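Local coordinates for protein beta-galactosidase (Bacillus circulans, PDB 4MAD) that probably hydrolyses terminal non-reducing beta-D-galactose residues from beta-D-galactosides, as a glycoside hydrolase of family 35, at residues Pro45-Trp48 / Glu49-Leu53; Ala143-Asp146 / Val147-Glu150; Leu575-Leu578 / His579-Gln583. One frame throughout, in Å; residues are numbered along the deposited sequence.

Each of the three is a local contact within its own continuous run of chain. Interactions 1 and 2 belong to the catalytic beta/alpha barrel, at the start of helix 48-58 and within helix 135-152, with centres about 26 Å apart; interaction 3 lies in the antiparallel sheet near the C-terminus, about 42 Å from interaction 2 between centres and across the middle of the chain from it. The first two contacts are partly buried and built on i to i+4 backbone bonds, but the side chains differ: a tyrosine crossing a guanidinium in interaction 1, an edge-to-face phenylalanine pair in interaction 2. Interaction 3 is buried, and there a carboxylate accepts backbone N-H groups after its strand ends.

Interaction 1 (Pro45-Trp48 / Glu49-Leu53); sequences PEYW and EDRLL
Tyr47 and Arg51 cross one turn apart at the start of helix 48-58. The guanidinium lies obliquely against the tyrosine, its plane 31° from the ring, with NH2 of Arg51 3.3 Å from CD2 of Tyr47 and CB of Tyr47 over one face of the group. A bend at chi2 (-79°) brings the arginine chain back toward Tyr47. NH1 of Arg51 also makes a salt bridge to OD2 of Asp50 (3.0 Å), and Lys54 is a second partner of that carboxylate. On the buried flank, Leu52 N donates to Trp48 O at 3.0 Å, while CG of Leu52 packs 3.3 Å from the same oxygen; Pro45 CA covers one face of the indole, whose NE1 is bound by Tyr40 O. The other flank is hydrated. One water links Pro45 O to Glu49 N, and another accepts from Asp50 N at 2.9 Å while donating to Glu46 O, so solvent enters the backbone bonding of the first turn. Tyr47 OH is hydrogen-bonded to Asp527, just before strand 528-531, and so ties this end of the helix to the eight-stranded antiparallel sheet. The arrangement is that of a helix start following the first strand, 34-38, of a beta/alpha barrel.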
ATOM      1  N   PRO A  45      13.744  -6.697  -3.244  1.00 19.13           N
ATOM      2  CA  PRO A  45      14.683  -7.303  -2.307  1.00 19.55           C
ATOM      3  C   PRO A  45      16.155  -7.058  -2.605  1.00 18.05           C
ATOM      4  O   PRO A  45      16.951  -6.958  -1.725  1.00 19.36           O
ATOM      5  CB  PRO A  45      14.362  -8.789  -2.379  1.00 20.93           C
ATOM      6  CG  PRO A  45      13.358  -8.944  -3.319  1.00 21.02           C
ATOM      7  CD  PRO A  45      12.779  -7.676  -3.711  1.00 18.89           C
ATOM      8  N   GLU A  46      16.476  -6.883  -3.861  1.00 18.55           N
ATOM      9  CA  GLU A  46      17.845  -6.666  -4.288  1.00 21.11           C
ATOM     10  C   GLU A  46      18.419  -5.426  -3.610  1.00 21.25           C
ATOM     11  O   GLU A  46      19.578  -5.330  -3.413  1.00 17.50           O
ATOM     12  CB  GLU A  46      17.886  -6.526  -5.795  1.00 22.14           C
ATOM     13  CG  GLU A  46      17.626  -7.819  -6.473  1.00 25.51           C
ATOM     14  CD  GLU A  46      16.169  -8.149  -6.682  1.00 31.83           C
ATOM     15  OE1 GLU A  46      15.325  -7.321  -6.461  1.00 21.42           O
ATOM     16  OE2 GLU A  46      15.922  -9.247  -7.145  1.00 29.10           O
ATOM     17  N   TYR A  47      17.511  -4.497  -3.296  1.00 19.72           N
ATOM     18  CA  TYR A  47      17.838  -3.213  -2.711  1.00 16.73           C
ATOM     19  C   TYR A  47      17.683  -3.073  -1.179  1.00 17.71           C
ATOM     20  O   TYR A  47      18.026  -2.070  -0.620  1.00 18.27           O
ATOM     21  CB  TYR A  47      17.088  -2.099  -3.441  1.00 18.38           C
ATOM     22  CG  TYR A  47      17.517  -1.789  -4.858  1.00 18.12           C
ATOM     23  CD1 TYR A  47      18.798  -2.041  -5.295  1.00 18.74           C
ATOM     24  CD2 TYR A  47      16.664  -1.175  -5.731  1.00 17.63           C
ATOM     25  CE1 TYR A  47      19.176  -1.736  -6.546  1.00 19.93           C
ATOM     26  CE2 TYR A  47      17.051  -0.856  -6.982  1.00 20.87           C
ATOM     27  CZ  TYR A  47      18.306  -1.149  -7.401  1.00 19.93           C
ATOM     28  OH  TYR A  47      18.757  -0.825  -8.643  1.00 18.43           O
ATOM     29  N   TRP A  48      17.239  -4.123  -0.516  1.00 17.03           N
ATOM     30  CA  TRP A  48      17.012  -3.999   0.898  1.00 15.62           C
ATOM     31  C   TRP A  48      18.308  -3.628   1.637  1.00 18.43           C
ATOM     32  O   TRP A  48      18.323  -2.792   2.483  1.00 17.26           O
ATOM     33  CB  TRP A  48      16.412  -5.289   1.468  1.00 14.14           C
ATOM     34  CG  TRP A  48      15.014  -5.565   1.139  1.00 16.26           C
ATOM     35  CD1 TRP A  48      14.069  -4.688   0.703  1.00 16.96           C
ATOM     36  CD2 TRP A  48      14.348  -6.819   1.245  1.00 16.86           C
ATOM     37  NE1 TRP A  48      12.890  -5.301   0.535  1.00 14.61           N
ATOM     38  CE2 TRP A  48      13.024  -6.620   0.857  1.00 17.66           C
ATOM     39  CE3 TRP A  48      14.737  -8.088   1.654  1.00 18.71           C
ATOM     40  CZ2 TRP A  48      12.097  -7.644   0.843  1.00 18.69           C
ATOM     41  CZ3 TRP A  48      13.834  -9.084   1.632  1.00 16.39           C
ATOM     42  CH2 TRP A  48      12.526  -8.871   1.233  1.00 16.85           C
ATOM     43  N   GLU A  49      19.406  -4.250   1.281  1.00 19.33           N
ATOM     44  CA  GLU A  49      20.641  -3.931   1.972  1.00 19.85           C
ATOM     45  C   GLU A  49      21.042  -2.489   1.763  1.00 17.13           C
ATOM     46  O   GLU A  49      21.478  -1.838   2.646  1.00 20.42           O
ATOM     47  CB  GLU A  49      21.761  -4.854   1.537  1.00 19.84           C
ATOM     48  CG  GLU A  49      23.065  -4.578   2.281  1.00 22.93           C
ATOM     49  CD  GLU A  49      24.025  -5.738   2.270  1.00 35.74           C
ATOM     50  OE1 GLU A  49      23.922  -6.633   1.488  1.00 37.78           O
ATOM     51  OE2 GLU A  49      24.926  -5.733   3.059  1.00 40.33           O
ATOM     52  N   ASP A  50      20.852  -1.998   0.571  1.00 20.54           N
ATOM     53  CA  ASP A  50      21.261  -0.652   0.277  1.00 21.81           C
ATOM     54  C   ASP A  50      20.513   0.307   1.179  1.00 20.13           C
ATOM     55  O   ASP A  50      21.092   1.159   1.774  1.00 17.10           O
ATOM     56  CB  ASP A  50      20.923  -0.307  -1.160  1.00 22.49           C
ATOM     57  CG  ASP A  50      21.256   1.133  -1.508  1.00 26.76           C
ATOM     58  OD1 ASP A  50      22.420   1.432  -1.670  1.00 19.03           O
ATOM     59  OD2 ASP A  50      20.362   1.970  -1.585  1.00 19.71           O
ATOM     60  N   ARG A  51      19.196   0.149   1.259  1.00 19.27           N
ATOM     61  CA  ARG A  51      18.436   1.066   2.058  1.00 16.88           C
ATOM     62  C   ARG A  51      18.755   0.969   3.523  1.00 16.50           C
ATOM     63  O   ARG A  51      18.861   1.936   4.171  1.00 16.07           O
ATOM     64  CB  ARG A  51      16.955   0.924   1.807  1.00 18.24           C
ATOM     65  CG  ARG A  51      16.604   0.719   0.365  1.00 17.06           C
ATOM     66  CD  ARG A  51      16.623   1.977  -0.460  1.00 17.41           C
ATOM     67  NE  ARG A  51      15.903   1.845  -1.711  1.00 17.71           N
ATOM     68  CZ  ARG A  51      16.473   1.617  -2.880  1.00 20.13           C
ATOM     69  NH1 ARG A  51      17.761   1.501  -2.973  1.00 18.17           N
ATOM     70  NH2 ARG A  51      15.758   1.495  -3.967  1.00 18.96           N
ATOM     71  N   LEU A  52      18.898  -0.251   4.005  1.00 17.56           N
ATOM     72  CA  LEU A  52      19.216  -0.457   5.399  1.00 18.67           C
ATOM     73  C   LEU A  52      20.573   0.139   5.774  1.00 18.13           C
ATOM     74  O   LEU A  52      20.693   0.711   6.771  1.00 17.16           O
ATOM     75  CB  LEU A  52      19.160  -1.932   5.776  1.00 18.33           C
ATOM     76  CG  LEU A  52      17.755  -2.479   5.681  1.00 18.87           C
ATOM     77  CD1 LEU A  52      17.667  -3.930   5.621  1.00 16.68           C
ATOM     78  CD2 LEU A  52      16.941  -1.922   6.790  1.00 19.00           C
ATOM     79  N   LEU A  53      21.551   0.013   4.896  1.00 18.30           N
ATOM     80  CA  LEU A  53      22.855   0.568   5.122  1.00 17.73           C
ATOM     81  C   LEU A  53      22.759   2.073   5.258  1.00 18.87           C
ATOM     82  O   LEU A  53      23.440   2.671   6.057  1.00 19.46           O
ATOM     83  CB  LEU A  53      23.753   0.221   3.948  1.00 18.84           C
ATOM     84  CG  LEU A  53      24.321  -1.175   3.934  1.00 18.63           C
ATOM     85  CD1 LEU A  53      24.966  -1.475   2.707  1.00 22.28           C
ATOM     86  CD2 LEU A  53      25.215  -1.405   5.041  1.00 22.83           C
TER
HETATM   87  O   HOH W   1      19.387  -6.779  -0.375  1.00 20.38           O
HETATM   88  O   HOH W   2      21.258  -3.705  -1.789  1.00 20.15           O

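Interaction 2 (Ala143-Asp146 / Val147-Glu150); sequences AYFD and VLFE
Tyr144 O accepts the N-H of Leu148 at 2.9 Å, the shortest sound polar bond between the two halves of this helical run. One residue on, Phe149 N donates to Phe145 O at 3.0 Å. The bond from Val147 N to Ala143 O is weak, at 3.5 Å, so the i to i+4 pattern is less even at that step.

The side chains follow the same spacing. Phe145 and Phe149 run alongside each other, pointing the same way, and form a T-shaped pair: the edge of Phe149 meets the face of Phe145, with ring planes 75° apart and centroids separated by 5.2 Å. Atom CE2 of Phe149 makes the closest approach, 3.8 Å from CG of Phe145, and sits over that face toward the rim. The Phe149 ring also turns its edge to the oxygen of Phe145, with CD2 of Phe149 3.3 Å from Phe145 O, so one residue supplies both a ring face and a carbonyl to it. Tyr144 and Leu148 form a second side-by-side pair. With CG of Leu148 anti to its N (chi1 172°), the leucine runs along the tyrosine and CD2 of Leu148 lies 3.9 Å from OH of Tyr144.

Within the barrel, the phenylalanines of helix 135-152 pack on helix 179-192, where Arg192 also forms a salt bridge with Asp146. Tyr144 instead stacks on Trp69, at the start of helix 69-72 just beyond strand 62-66.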
ATOM      1  N   ALA A 143      -4.998 -18.290  12.621  1.00 22.85           N
ATOM      2  CA  ALA A 143      -4.393 -19.182  11.677  1.00 22.23           C
ATOM      3  C   ALA A 143      -3.228 -18.528  11.000  1.00 22.41           C
ATOM      4  O   ALA A 143      -2.218 -19.131  10.804  1.00 20.35           O
ATOM      5  CB  ALA A 143      -5.350 -19.633  10.710  1.00 23.03           C
ATOM      6  N   TYR A 144      -3.407 -17.284  10.637  1.00 18.16           N
ATOM      7  CA  TYR A 144      -2.344 -16.527  10.018  1.00 18.75           C
ATOM      8  C   TYR A 144      -1.185 -16.303  10.950  1.00 19.15           C
ATOM      9  O   TYR A 144      -0.101 -16.538  10.610  1.00 21.03           O
ATOM     10  CB  TYR A 144      -2.883 -15.203   9.513  1.00 18.00           C
ATOM     11  CG  TYR A 144      -1.860 -14.179   9.198  1.00 18.59           C
ATOM     12  CD1 TYR A 144      -0.829 -14.454   8.362  1.00 19.96           C
ATOM     13  CD2 TYR A 144      -1.942 -12.924   9.711  1.00 19.89           C
ATOM     14  CE1 TYR A 144       0.132 -13.510   8.087  1.00 18.48           C
ATOM     15  CE2 TYR A 144      -0.985 -11.989   9.469  1.00 19.43           C
ATOM     16  CZ  TYR A 144       0.029 -12.262   8.634  1.00 19.47           C
ATOM     17  OH  TYR A 144       0.942 -11.312   8.378  1.00 19.61           O
ATOM     18  N   PHE A 145      -1.488 -15.907  12.151  1.00 18.49           N
ATOM     19  CA  PHE A 145      -0.485 -15.656  13.145  1.00 21.41           C
ATOM     20  C   PHE A 145       0.306 -16.929  13.459  1.00 20.87           C
ATOM     21  O   PHE A 145       1.455 -16.893  13.705  1.00 16.90           O
ATOM     22  CB  PHE A 145      -1.082 -15.057  14.409  1.00 19.83           C
ATOM     23  CG  PHE A 145      -1.099 -13.533  14.435  1.00 21.31           C
ATOM     24  CD1 PHE A 145      -0.908 -12.798  13.319  1.00 23.65           C
ATOM     25  CD2 PHE A 145      -1.308 -12.864  15.594  1.00 22.36           C
ATOM     26  CE1 PHE A 145      -0.935 -11.422  13.395  1.00 20.46           C
ATOM     27  CE2 PHE A 145      -1.348 -11.515  15.624  1.00 22.69           C
ATOM     28  CZ  PHE A 145      -1.157 -10.825  14.537  1.00 19.09           C
ATOM     29  N   ASP A 146      -0.365 -18.060  13.428  1.00 22.74           N
ATOM     30  CA  ASP A 146       0.374 -19.273  13.698  1.00 24.39           C
ATOM     31  C   ASP A 146       1.476 -19.433  12.690  1.00 23.25           C
ATOM     32  O   ASP A 146       2.532 -19.820  13.035  1.00 25.10           O
ATOM     33  CB  ASP A 146      -0.487 -20.501  13.578  1.00 25.49           C
ATOM     34  CG  ASP A 146      -1.375 -20.709  14.752  1.00 28.42           C
ATOM     35  OD1 ASP A 146      -1.221 -20.056  15.752  1.00 30.40           O
ATOM     36  OD2 ASP A 146      -2.288 -21.511  14.636  1.00 31.82           O
ATOM     37  N   VAL A 147       1.207 -19.203  11.426  1.00 22.55           N
ATOM     38  CA  VAL A 147       2.244 -19.306  10.431  1.00 20.70           C
ATOM     39  C   VAL A 147       3.274 -18.220  10.530  1.00 20.47           C
ATOM     40  O   VAL A 147       4.438 -18.437  10.484  1.00 20.52           O
ATOM     41  CB  VAL A 147       1.630 -19.324   9.034  1.00 21.41           C
ATOM     42  CG1 VAL A 147       2.631 -19.241   7.986  1.00 23.75           C
ATOM     43  CG2 VAL A 147       0.891 -20.580   8.832  1.00 25.96           C
ATOM     44  N   LEU A 148       2.787 -17.019  10.644  1.00 18.86           N
ATOM     45  CA  LEU A 148       3.721 -15.930  10.648  1.00 20.80           C
ATOM     46  C   LEU A 148       4.729 -16.003  11.779  1.00 18.94           C
ATOM     47  O   LEU A 148       5.856 -15.831  11.565  1.00 20.66           O
ATOM     48  CB  LEU A 148       2.983 -14.611  10.770  1.00 15.91           C
ATOM     49  CG  LEU A 148       3.871 -13.406  10.980  1.00 19.49           C
ATOM     50  CD1 LEU A 148       4.623 -13.120   9.756  1.00 16.01           C
ATOM     51  CD2 LEU A 148       3.109 -12.174  11.456  1.00 18.88           C
ATOM     52  N   PHE A 149       4.286 -16.268  12.987  1.00 19.69           N
ATOM     53  CA  PHE A 149       5.171 -16.304  14.130  1.00 20.75           C
ATOM     54  C   PHE A 149       6.220 -17.441  14.124  1.00 22.93           C
ATOM     55  O   PHE A 149       7.272 -17.349  14.678  1.00 20.89           O
ATOM     56  CB  PHE A 149       4.421 -16.136  15.430  1.00 20.27           C
ATOM     57  CG  PHE A 149       4.035 -14.726  15.687  1.00 22.33           C
ATOM     58  CD1 PHE A 149       4.878 -13.870  16.292  1.00 21.92           C
ATOM     59  CD2 PHE A 149       2.849 -14.256  15.228  1.00 24.39           C
ATOM     60  CE1 PHE A 149       4.508 -12.623  16.496  1.00 25.46           C
ATOM     61  CE2 PHE A 149       2.496 -12.964  15.426  1.00 22.30           C
ATOM     62  CZ  PHE A 149       3.316 -12.160  16.046  1.00 21.26           C
ATOM     63  N   GLU A 150       5.834 -18.495  13.460  1.00 23.66           N
ATOM     64  CA  GLU A 150       6.692 -19.617  13.250  1.00 26.68           C
ATOM     65  C   GLU A 150       7.887 -19.185  12.430  1.00 25.66           C
ATOM     66  O   GLU A 150       8.932 -19.650  12.643  1.00 26.82           O
ATOM     67  CB  GLU A 150       5.945 -20.756  12.577  1.00 28.75           C
ATOM     68  CG  GLU A 150       6.683 -22.032  12.602  1.00 39.59           C
ATOM     69  CD  GLU A 150       5.949 -23.191  11.919  1.00 50.34           C
ATOM     70  OE1 GLU A 150       4.800 -23.473  12.250  1.00 49.88           O
ATOM     71  OE2 GLU A 150       6.548 -23.844  11.046  1.00 55.63           O
TER

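Interaction 3 (Leu575-Leu578 / His579-Gln583); sequences LLEL and HKHHQ
Glu577 ends strand 569-577 of the eight-stranded antiparallel sheet, and its OE2 accepts two backbone N-H groups from the loop leading to strand 584-588 of the same sheet. His579 N lies 2.8 Å from Glu577 OE2, on the anti side of the carboxylate, and Lys580 N is 2.9 Å from it, above the carboxylate plane; the two donors arrive from opposite faces. The bend of the glutamate chain at chi2 (77°) turns the carboxylate toward these N-H groups. His581 crosses the same side chain with its ring plane 87° from the carboxylate: ND1 of His581 sits 3.5 Å from CG of Glu577, while CE1 of His581 is 3.2 Å from Glu577 O, which lies at the ring edge. A CH-pi contact sets CB of Leu578 over the face of His579, 4.0 Å from the ring centroid. A second shell fixes these groups. Tyr550 OH and the backbone N-H groups of Thr536 and Lys537 bind Glu577 OE1, His516 and Phe512 hold the two ring nitrogens of His581, and Arg419 is bonded to His579 NE2. Both carboxylate oxygens therefore have hydrogen-bond partners, and this concentration of donors around a buried group would be expected to favour its negative charge.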
ATOM      1  N   LEU A 575       1.818  -1.504 -21.601  1.00 17.59           N
ATOM      2  CA  LEU A 575       1.141  -0.423 -20.962  1.00 18.28           C
ATOM      3  C   LEU A 575      -0.311  -0.592 -21.219  1.00 19.79           C
ATOM      4  O   LEU A 575      -0.647  -0.745 -22.319  1.00 20.29           O
ATOM      5  CB  LEU A 575       1.584   0.865 -21.565  1.00 18.31           C
ATOM      6  CG  LEU A 575       0.975   2.148 -21.111  1.00 20.79           C
ATOM      7  CD1 LEU A 575       1.916   3.298 -21.232  1.00 24.29           C
ATOM      8  CD2 LEU A 575      -0.233   2.412 -21.872  1.00 18.92           C
ATOM      9  N   LEU A 576      -1.157  -0.580 -20.197  1.00 17.74           N
ATOM     10  CA  LEU A 576      -2.597  -0.621 -20.395  1.00 15.82           C
ATOM     11  C   LEU A 576      -3.105   0.779 -20.163  1.00 15.34           C
ATOM     12  O   LEU A 576      -2.948   1.289 -19.115  1.00 16.14           O
ATOM     13  CB  LEU A 576      -3.275  -1.568 -19.411  1.00 19.93           C
ATOM     14  CG  LEU A 576      -4.802  -1.614 -19.346  1.00 20.65           C
ATOM     15  CD1 LEU A 576      -5.432  -1.928 -20.650  1.00 15.03           C
ATOM     16  CD2 LEU A 576      -5.339  -2.570 -18.270  1.00 24.99           C
ATOM     17  N   GLU A 577      -3.663   1.380 -21.175  1.00 17.80           N
ATOM     18  CA  GLU A 577      -4.233   2.688 -21.067  1.00 16.08           C
ATOM     19  C   GLU A 577      -5.729   2.615 -21.259  1.00 17.70           C
ATOM     20  O   GLU A 577      -6.190   1.998 -22.132  1.00 17.15           O
ATOM     21  CB  GLU A 577      -3.647   3.643 -22.074  1.00 16.71           C
ATOM     22  CG  GLU A 577      -4.526   4.767 -22.400  1.00 16.66           C
ATOM     23  CD  GLU A 577      -4.557   5.866 -21.330  1.00 19.12           C
ATOM     24  OE1 GLU A 577      -3.518   6.147 -20.731  1.00 16.46           O
ATOM     25  OE2 GLU A 577      -5.629   6.425 -21.105  1.00 16.64           O
ATOM     26  N   LEU A 578      -6.422   3.223 -20.325  1.00 15.74           N
ATOM     27  CA  LEU A 578      -7.866   3.230 -20.247  1.00 17.96           C
ATOM     28  C   LEU A 578      -8.621   4.080 -21.229  1.00 17.78           C
ATOM     29  O   LEU A 578      -9.663   3.740 -21.619  1.00 17.98           O
ATOM     30  CB  LEU A 578      -8.368   3.487 -18.821  1.00 16.13           C
ATOM     31  CG  LEU A 578      -7.899   2.540 -17.748  1.00 15.45           C
ATOM     32  CD1 LEU A 578      -8.491   2.845 -16.396  1.00 19.46           C
ATOM     33  CD2 LEU A 578      -8.070   1.140 -18.146  1.00 17.69           C
ATOM     34  N   HIS A 579      -8.115   5.252 -21.526  1.00 15.84           N
ATOM     35  CA  HIS A 579      -8.876   6.201 -22.281  1.00 16.73           C
ATOM     36  C   HIS A 579      -8.291   6.769 -23.564  1.00 20.44           C
ATOM     37  O   HIS A 579      -8.933   6.763 -24.582  1.00 20.68           O
ATOM     38  CB  HIS A 579      -9.178   7.390 -21.410  1.00 20.21           C
ATOM     39  CG  HIS A 579      -9.960   7.049 -20.199  1.00 25.21           C
ATOM     40  ND1 HIS A 579     -11.306   6.802 -20.244  1.00 24.03           N
ATOM     41  CD2 HIS A 579      -9.585   6.908 -18.912  1.00 23.30           C
ATOM     42  CE1 HIS A 579     -11.725   6.520 -19.031  1.00 28.47           C
ATOM     43  NE2 HIS A 579     -10.704   6.575 -18.208  1.00 30.82           N
ATOM     44  N   LYS A 580      -7.116   7.342 -23.436  1.00 19.62           N
ATOM     45  CA  LYS A 580      -6.543   8.101 -24.517  1.00 22.16           C
ATOM     46  C   LYS A 580      -5.190   7.549 -24.886  1.00 20.40           C
ATOM     47  O   LYS A 580      -4.372   7.458 -24.085  1.00 20.25           O
ATOM     48  CB  LYS A 580      -6.438   9.546 -24.143  1.00 22.47           C
ATOM     49  CG  LYS A 580      -7.738  10.234 -23.992  1.00 26.33           C
ATOM     50  CD  LYS A 580      -7.501  11.616 -23.503  1.00 29.79           C
ATOM     51  CE  LYS A 580      -8.710  12.486 -23.460  1.00 34.90           C
ATOM     52  NZ  LYS A 580      -8.382  13.754 -22.812  1.00 34.47           N
ATOM     53  N   HIS A 581      -5.022   7.198 -26.146  1.00 20.26           N
ATOM     54  CA  HIS A 581      -3.892   6.433 -26.599  1.00 20.11           C
ATOM     55  C   HIS A 581      -2.879   7.258 -27.395  1.00 22.46           C
ATOM     56  O   HIS A 581      -3.231   8.212 -28.001  1.00 22.30           O
ATOM     57  CB  HIS A 581      -4.407   5.254 -27.422  1.00 19.74           C
ATOM     58  CG  HIS A 581      -5.432   4.448 -26.700  1.00 22.14           C
ATOM     59  ND1 HIS A 581      -5.113   3.603 -25.674  1.00 19.49           N
ATOM     60  CD2 HIS A 581      -6.773   4.419 -26.807  1.00 22.24           C
ATOM     61  CE1 HIS A 581      -6.212   3.092 -25.176  1.00 19.50           C
ATOM     62  NE2 HIS A 581      -7.230   3.556 -25.858  1.00 17.60           N
ATOM     63  N   HIS A 582      -1.631   6.857 -27.350  1.00 20.30           N
ATOM     64  CA  HIS A 582      -0.536   7.583 -27.956  1.00 23.51           C
ATOM     65  C   HIS A 582       0.495   6.609 -28.511  1.00 24.55           C
ATOM     66  O   HIS A 582       0.294   5.438 -28.410  1.00 24.87           O
ATOM     67  CB  HIS A 582       0.072   8.596 -26.978  1.00 23.71           C
ATOM     68  CG  HIS A 582      -0.928   9.580 -26.488  1.00 26.08           C
ATOM     69  ND1 HIS A 582      -1.617   9.427 -25.310  1.00 30.90           N
ATOM     70  CD2 HIS A 582      -1.425  10.684 -27.064  1.00 24.89           C
ATOM     71  CE1 HIS A 582      -2.473  10.409 -25.177  1.00 24.83           C
ATOM     72  NE2 HIS A 582      -2.371  11.189 -26.226  1.00 27.83           N
ATOM     73  N   GLN A 583       1.524   7.109 -29.171  1.00 21.79           N
ATOM     74  CA  GLN A 583       2.410   6.227 -29.898  1.00 22.83           C
ATOM     75  C   GLN A 583       3.608   5.640 -29.171  1.00 19.78           C
ATOM     76  O   GLN A 583       4.198   4.735 -29.622  1.00 21.09           O
ATOM     77  CB  GLN A 583       2.867   6.892 -31.177  1.00 23.94           C
ATOM     78  CG  GLN A 583       1.808   7.307 -32.122  1.00 37.20           C
ATOM     79  CD  GLN A 583       0.976   6.177 -32.684  1.00 49.46           C
ATOM     80  OE1 GLN A 583       1.422   5.056 -32.832  1.00 55.65           O
ATOM     81  NE2 GLN A 583      -0.253   6.491 -33.019  1.00 55.63           N
TER